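Local coordinates for uncharacterized protein 14 (Sulfolobus islandicus filamentous virus, PDB 2H36) that is of unknown function but belongs to the family of the anti-CRISPR protein AcrID1 and may therefore counter the CRISPR-Cas defence of its archaeal host, at residues 70-76 against 87-93. Numbering follows the deposited sequence.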
loop_
_atom_site.group_PDB
_atom_site.type_symbol
_atom_site.label_atom_id
_atom_site.label_comp_id
_atom_site.label_asym_id
_atom_site.label_seq_id
_atom_site.Cartn_x
_atom_site.Cartn_y
_atom_site.Cartn_z
ATOM N N GLY A 70 -5.567 18.362 4.811
ATOM C CA GLY A 70 -4.913 17.203 5.422
ATOM C C GLY A 70 -4.542 16.072 4.469
ATOM O O GLY A 70 -4.022 15.048 4.902
ATOM N N ILE A 71 -5.028 16.274 3.172
ATOM C CA ILE A 71 -4.863 15.165 2.228
ATOM C C ILE A 71 -3.728 15.129 1.209
ATOM O O ILE A 71 -3.373 16.151 0.634
ATOM C CB ILE A 71 -6.226 15.174 1.464
ATOM C CG1 ILE A 71 -7.390 15.115 2.452
ATOM C CG2 ILE A 71 -6.314 14.012 0.447
ATOM C CD1 ILE A 71 -8.682 15.684 1.915
ATOM N N THR A 72 -3.196 13.933 0.970
ATOM C CA THR A 72 -2.110 13.728 0.026
ATOM C C THR A 72 -2.489 12.733 -1.055
ATOM O O THR A 72 -2.654 11.542 -0.787
ATOM C CB THR A 72 -0.871 13.146 0.741
ATOM O OG1 THR A 72 -0.453 14.023 1.797
ATOM C CG2 THR A 72 0.282 12.901 -0.244
ATOM N N ILE A 73 -2.512 13.203 -2.305
ATOM C CA ILE A 73 -2.832 12.281 -3.399
ATOM C C ILE A 73 -1.408 11.941 -3.838
ATOM O O ILE A 73 -0.614 12.825 -4.160
ATOM C CB ILE A 73 -3.769 12.867 -4.501
ATOM C CG1 ILE A 73 -5.172 13.053 -3.936
ATOM C CG2 ILE A 73 -3.797 11.960 -5.730
ATOM C CD1 ILE A 73 -5.863 14.247 -4.450
ATOM N N ASP A 74 -1.077 10.642 -3.708
ATOM C CA ASP A 74 0.286 10.250 -3.987
ATOM C C ASP A 74 0.286 9.315 -5.183
ATOM O O ASP A 74 -0.398 8.282 -5.186
ATOM C CB ASP A 74 0.752 9.618 -2.682
ATOM C CG ASP A 74 2.250 9.530 -2.578
ATOM O OD1 ASP A 74 2.928 10.194 -3.400
ATOM O OD2 ASP A 74 2.739 8.804 -1.671
ATOM N N GLN A 75 1.053 9.664 -6.202
ATOM C CA GLN A 75 1.075 8.840 -7.397
ATOM C C GLN A 75 2.423 8.145 -7.661
ATOM O O GLN A 75 3.490 8.745 -7.516
ATOM C CB GLN A 75 0.644 9.683 -8.585
ATOM C CG GLN A 75 0.392 8.889 -9.831
ATOM C CD GLN A 75 -0.316 9.708 -10.880
ATOM O OE1 GLN A 75 0.226 9.952 -11.961
ATOM N NE2 GLN A 75 -1.537 10.152 -10.566
ATOM N N TYR A 76 2.354 6.877 -8.057
ATOM C CA TYR A 76 3.544 6.061 -8.314
ATOM C C TYR A 76 3.558 5.454 -9.714
ATOM O O TYR A 76 2.517 5.045 -10.233
ATOM C CB TYR A 76 3.674 4.990 -7.240
ATOM C CG TYR A 76 3.964 5.618 -5.899
ATOM C CD1 TYR A 76 2.922 6.074 -5.079
ATOM C CD2 TYR A 76 5.283 5.817 -5.471
ATOM C CE1 TYR A 76 3.185 6.683 -3.867
ATOM C CE2 TYR A 76 5.551 6.425 -4.257
ATOM C CZ TYR A 76 4.496 6.856 -3.464
ATOM O OH TYR A 76 4.756 7.448 -2.256
ATOM N N LYS A 87 0.361 3.157 -13.238
ATOM C CA LYS A 87 0.109 4.188 -12.229
ATOM C C LYS A 87 -0.704 3.725 -11.034
ATOM O O LYS A 87 -1.865 3.351 -11.178
ATOM C CB LYS A 87 -0.667 5.358 -12.826
ATOM C CG LYS A 87 -0.032 5.992 -14.051
ATOM C CD LYS A 87 0.995 7.011 -13.656
ATOM C CE LYS A 87 1.814 7.442 -14.841
ATOM N NZ LYS A 87 2.769 8.517 -14.442
ATOM N N LEU A 88 -0.079 3.744 -9.859
ATOM C CA LEU A 88 -0.742 3.395 -8.606
ATOM C C LEU A 88 -0.928 4.739 -7.913
ATOM O O LEU A 88 -0.029 5.578 -7.947
ATOM C CB LEU A 88 0.066 2.338 -7.865
ATOM C CG LEU A 88 -0.363 2.018 -6.437
ATOM C CD1 LEU A 88 -1.699 1.295 -6.460
ATOM C CD2 LEU A 88 0.697 1.182 -5.771
ATOM N N GLU A 89 -2.074 4.934 -7.265
ATOM C CA GLU A 89 -2.344 6.213 -6.597
ATOM C C GLU A 89 -3.010 6.055 -5.238
ATOM O O GLU A 89 -4.079 5.445 -5.142
ATOM C CB GLU A 89 -3.220 7.063 -7.501
ATOM C CG GLU A 89 -3.634 8.387 -6.911
ATOM C CD GLU A 89 -4.473 9.201 -7.892
ATOM O OE1 GLU A 89 -3.880 9.854 -8.787
ATOM O OE2 GLU A 89 -5.725 9.178 -7.770
ATOM N N PHE A 90 -2.384 6.604 -4.194
ATOM C CA PHE A 90 -2.959 6.569 -2.833
ATOM C C PHE A 90 -3.425 7.905 -2.290
ATOM O O PHE A 90 -2.628 8.845 -2.189
ATOM C CB PHE A 90 -1.932 6.115 -1.806
ATOM C CG PHE A 90 -1.436 4.710 -2.011
ATOM C CD1 PHE A 90 -0.339 4.455 -2.831
ATOM C CD2 PHE A 90 -2.036 3.643 -1.355
ATOM C CE1 PHE A 90 0.132 3.166 -3.009
ATOM C CE2 PHE A 90 -1.561 2.352 -1.530
ATOM C CZ PHE A 90 -0.478 2.115 -2.359
ATOM N N THR A 91 -4.692 7.932 -1.820
ATOM C CA THR A 91 -5.222 9.181 -1.280
ATOM C C THR A 91 -5.151 8.929 0.211
ATOM O O THR A 91 -5.684 7.931 0.686
ATOM C CB THR A 91 -6.658 9.491 -1.675
ATOM O OG1 THR A 91 -6.715 9.719 -3.082
ATOM C CG2 THR A 91 -7.144 10.728 -0.967
ATOM N N TYR A 92 -4.484 9.808 0.952
ATOM C CA TYR A 92 -4.370 9.614 2.397
ATOM C C TYR A 92 -4.032 10.786 3.311
ATOM O O TYR A 92 -3.260 11.678 2.952
ATOM C CB TYR A 92 -3.203 8.678 2.720
ATOM C CG TYR A 92 -1.818 9.256 2.500
ATOM C CD1 TYR A 92 -1.059 8.890 1.386
ATOM C CD2 TYR A 92 -1.248 10.132 3.427
ATOM C CE1 TYR A 92 0.224 9.400 1.191
ATOM C CE2 TYR A 92 0.028 10.653 3.237
ATOM C CZ TYR A 92 0.758 10.277 2.121
ATOM O OH TYR A 92 2.022 10.784 1.938
ATOM N N ARG A 93 -4.600 10.677 4.546
ATOM C CA ARG A 93 -4.303 11.698 5.545
ATOM C C ARG A 93 -3.222 11.024 6.367
ATOM O O ARG A 93 -3.148 9.790 6.422
ATOM C CB ARG A 93 -5.490 12.042 6.435
ATOM C CG ARG A 93 -6.476 12.981 5.786
ATOM C CD ARG A 93 -7.768 12.995 6.551
ATOM N NE ARG A 93 -7.574 13.471 7.912
ATOM C CZ ARG A 93 -8.555 13.644 8.787
ATOM N NH1 ARG A 93 -9.808 13.380 8.442
ATOM N NH2 ARG A 93 -8.286 14.083 10.003
#
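Y76 and L88, D74 and F90, and T72 and Y92 face each other as antiparallel hydrogen-bonded pairs in a beta hairpin, the arms of which are strands 71-79 and 85-94. It lies inside a larger antiparallel sheet, flanked by strand 62-66 beside the first arm and strand 98-109 beside the second. Each of these pairs is joined by backbone bonds, such as D74 N to F90 O at 2.8 Å.

The face carrying these six residues is the closely packed one. With chi1 at 71°, Y92 has its CG between the backbone N and the carbonyl carbon, and its ring leans over the neighbouring strand. T72 CB lies 3.7 Å from the ring centroid in a CH-pi contact, and T72 CG2 reaches Y92 OH at 3.5 Å; a short beta-branched residue fits under the ring. D74 OD2 meets the edge of the same ring, 3.9 Å from Y92 CE1, with carboxylate and ring planes 74° apart. Aspartate suits this buried place because Y53 OH bonds to OD2; Y53 also stacks edge-to-face with F90 and Y92, while L57 touches Y76 and F90. Y76 OH donates to OD2 too, though the modelled length is too short to trust.

The other face is looser and more exposed. I71 CG2 touches T91 CG2 at 3.7 Å, and I73 CG2 lies 3.6 Å from E89 CD, a methyl group packed against the carboxylate itself. Q75 OE1 passes K87 CD at 3.5 Å, although K87 NZ bonds to T77 OG1. Long, flexible polar chains suit this side, since extended Q75 and E89 can bring their ends together, amide and carboxylate planes 24° apart: Q75 NE2 donates a somewhat bent bond to the anti lone pair of E89 OE1 at 3.0 Å.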